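Local atomic coordinates of acetyl transferase (PDB entry 1Z9U), a protein that probably transfers an acetyl group from acetyl-coenzyme A to the N-terminal serine of ribosomal protein L7/L12. Residues K32-Q37 and G97-E102. Residues are numbered along the deposited sequence; the frame is centred on the assembly and turned at random.
Sequences KAWLQQ and GYWLDE
W34 and L35, on the short helix 32-35, reach across to W99 on strand 93-100, with the backbones well apart: the CA atoms of L35 and W99 are 8.1 Å from each other, and those of W34 and E102 9.0 Å. This is the GNAT fold of the N-acetyltransferases. The strand is a central one, followed by a loop, with the CoA-binding G106 and G108, that leads into helix 109-123, while helix 32-35 follows directly on helix 21-30.

L35 is the wedge. Its CD2 sits over a face of the W99 indole, 4.0 Å from the centroid of the six-membered ring and only 8° off the normal, a well-centred CH-pi contact. The other methyl, CD1, lies over the same indole nearer its rim, 3.8 Å from W99 CD2, and also meets a face of the W34 ring. One leucine thus fills the angle between two tryptophans whose side chains cross at about a right angle. L27 and V28 of helix 21-30 also pack on W99, tying it to the neighbouring helix.

W34 carries its indole across toward the strand end, with CG set between the backbone N and the carbonyl carbon (chi1 69°), and its CH2 rests 3.9 Å from W99 CB. The L100 side chain points the other way, onto I109 and M110, which, like L100, contact CoA when it is bound, though none is present here. Farther out, the extended E102 side chain runs alongside the pyrrole end of W34, its carboxylate plane turned 54° from the indole, and its methylene CG comes 3.2 Å from W34 NE1.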
loop_
_atom_site.group_PDB
_atom_site.type_symbol
_atom_site.label_atom_id
_atom_site.label_comp_id
_atom_site.label_asym_id
_atom_site.label_seq_id
_atom_site.Cartn_x
_atom_site.Cartn_y
_atom_site.Cartn_z
ATOM N N LYS B 32 9.226 -14.903 -20.187
ATOM C CA LYS B 32 8.185 -15.535 -19.362
ATOM C C LYS B 32 8.730 -16.384 -18.207
ATOM O O LYS B 32 8.200 -16.314 -17.090
ATOM C CB LYS B 32 7.180 -16.340 -20.214
ATOM C CG LYS B 32 7.790 -17.470 -21.071
ATOM C CD LYS B 32 6.719 -18.219 -21.865
ATOM C CE LYS B 32 7.298 -19.361 -22.693
ATOM N NZ LYS B 32 8.209 -18.907 -23.789
ATOM N N ALA B 33 9.792 -17.153 -18.461
ATOM C CA ALA B 33 10.330 -18.069 -17.436
ATOM C C ALA B 33 10.637 -17.362 -16.111
ATOM O O ALA B 33 10.032 -17.670 -15.083
ATOM C CB ALA B 33 11.550 -18.851 -17.951
ATOM N N TRP B 34 11.528 -16.379 -16.132
ATOM C CA TRP B 34 11.883 -15.703 -14.876
ATOM C C TRP B 34 10.929 -14.582 -14.407
ATOM O O TRP B 34 10.854 -14.287 -13.201
ATOM C CB TRP B 34 13.330 -15.223 -14.920
ATOM C CG TRP B 34 13.500 -14.146 -15.873
ATOM C CD1 TRP B 34 13.739 -14.268 -17.200
ATOM C CD2 TRP B 34 13.416 -12.749 -15.592
ATOM N NE1 TRP B 34 13.822 -13.027 -17.775
ATOM C CE2 TRP B 34 13.633 -12.072 -16.810
ATOM C CE3 TRP B 34 13.188 -12.000 -14.426
ATOM C CZ2 TRP B 34 13.618 -10.679 -16.906
ATOM C CZ3 TRP B 34 13.177 -10.608 -14.519
ATOM C CH2 TRP B 34 13.395 -9.966 -15.753
ATOM N N LEU B 35 10.188 -13.974 -15.332
ATOM C CA LEU B 35 9.100 -13.056 -14.947
ATOM C C LEU B 35 8.059 -13.729 -14.045
ATOM O O LEU B 35 7.342 -13.060 -13.290
ATOM C CB LEU B 35 8.416 -12.458 -16.182
ATOM C CG LEU B 35 8.580 -10.978 -16.550
ATOM C CD1 LEU B 35 9.818 -10.310 -15.939
ATOM C CD2 LEU B 35 8.561 -10.794 -18.054
ATOM N N GLN B 36 7.990 -15.054 -14.128
ATOM C CA GLN B 36 7.062 -15.859 -13.337
ATOM C C GLN B 36 7.308 -15.727 -11.829
ATOM O O GLN B 36 6.365 -15.802 -11.035
ATOM C CB GLN B 36 7.141 -17.329 -13.778
ATOM C CG GLN B 36 5.832 -18.112 -13.629
ATOM C CD GLN B 36 4.754 -17.711 -14.644
ATOM O OE1 GLN B 36 4.874 -16.708 -15.359
ATOM N NE2 GLN B 36 3.695 -18.502 -14.702
ATOM N N GLN B 37 8.568 -15.520 -11.447
ATOM C CA GLN B 37 8.931 -15.277 -10.047
ATOM C C GLN B 37 8.856 -13.804 -9.611
ATOM O O GLN B 37 8.987 -13.493 -8.424
ATOM C CB GLN B 37 10.327 -15.825 -9.761
ATOM C CG GLN B 37 10.331 -17.312 -9.461
ATOM C CD GLN B 37 11.645 -17.790 -8.870
ATOM O OE1 GLN B 37 11.703 -18.179 -7.696
ATOM N NE2 GLN B 37 12.714 -17.754 -9.677
ATOM N N GLY B 97 8.685 -0.293 -9.455
ATOM C CA GLY B 97 8.714 -1.641 -10.033
ATOM C C GLY B 97 9.468 -1.601 -11.349
ATOM O O GLY B 97 9.463 -0.586 -12.033
ATOM N N TYR B 98 10.133 -2.695 -11.705
ATOM C CA TYR B 98 10.903 -2.731 -12.943
ATOM C C TYR B 98 11.201 -4.156 -13.354
ATOM O O TYR B 98 11.161 -5.065 -12.526
ATOM C CB TYR B 98 12.237 -1.962 -12.786
ATOM C CG TYR B 98 13.190 -2.610 -11.804
ATOM C CD1 TYR B 98 14.069 -3.609 -12.211
ATOM C CD2 TYR B 98 13.194 -2.238 -10.455
ATOM C CE1 TYR B 98 14.919 -4.224 -11.313
ATOM C CE2 TYR B 98 14.052 -2.839 -9.551
ATOM C CZ TYR B 98 14.912 -3.827 -9.990
ATOM O OH TYR B 98 15.762 -4.436 -9.103
ATOM N N TRP B 99 11.526 -4.349 -14.624
ATOM C CA TRP B 99 12.236 -5.562 -15.056
ATOM C C TRP B 99 12.971 -5.285 -16.352
ATOM O O TRP B 99 12.592 -4.377 -17.085
ATOM C CB TRP B 99 11.279 -6.745 -15.212
ATOM C CG TRP B 99 10.156 -6.489 -16.157
ATOM C CD1 TRP B 99 8.978 -5.863 -15.876
ATOM C CD2 TRP B 99 10.097 -6.858 -17.539
ATOM N NE1 TRP B 99 8.186 -5.821 -16.994
ATOM C CE2 TRP B 99 8.847 -6.424 -18.031
ATOM C CE3 TRP B 99 10.977 -7.523 -18.410
ATOM C CZ2 TRP B 99 8.450 -6.628 -19.362
ATOM C CZ3 TRP B 99 10.586 -7.720 -19.729
ATOM C CH2 TRP B 99 9.335 -7.268 -20.194
ATOM N N LEU B 100 14.046 -6.035 -16.609
ATOM C CA LEU B 100 14.776 -5.951 -17.870
ATOM C C LEU B 100 14.760 -7.281 -18.601
ATOM O O LEU B 100 14.812 -8.345 -17.984
ATOM C CB LEU B 100 16.244 -5.559 -17.661
ATOM C CG LEU B 100 16.664 -4.111 -17.392
ATOM C CD1 LEU B 100 18.174 -4.068 -17.161
ATOM C CD2 LEU B 100 16.235 -3.131 -18.504
ATOM N N ASP B 101 14.700 -7.195 -19.922
ATOM C CA ASP B 101 14.926 -8.329 -20.789
ATOM C C ASP B 101 16.310 -8.924 -20.447
ATOM O O ASP B 101 17.268 -8.184 -20.193
ATOM C CB ASP B 101 14.846 -7.859 -22.244
ATOM C CG ASP B 101 15.335 -8.900 -23.236
ATOM O OD1 ASP B 101 14.615 -9.887 -23.489
ATOM O OD2 ASP B 101 16.439 -8.715 -23.779
ATOM N N GLU B 102 16.381 -10.251 -20.404
ATOM C CA GLU B 102 17.589 -10.993 -20.024
ATOM C C GLU B 102 18.885 -10.528 -20.701
ATOM O O GLU B 102 19.948 -10.558 -20.087
ATOM C CB GLU B 102 17.396 -12.486 -20.303
ATOM C CG GLU B 102 16.668 -13.248 -19.197
ATOM C CD GLU B 102 16.386 -14.714 -19.582
ATOM O OE1 GLU B 102 17.012 -15.622 -18.980
ATOM O OE2 GLU B 102 15.549 -14.945 -20.498
#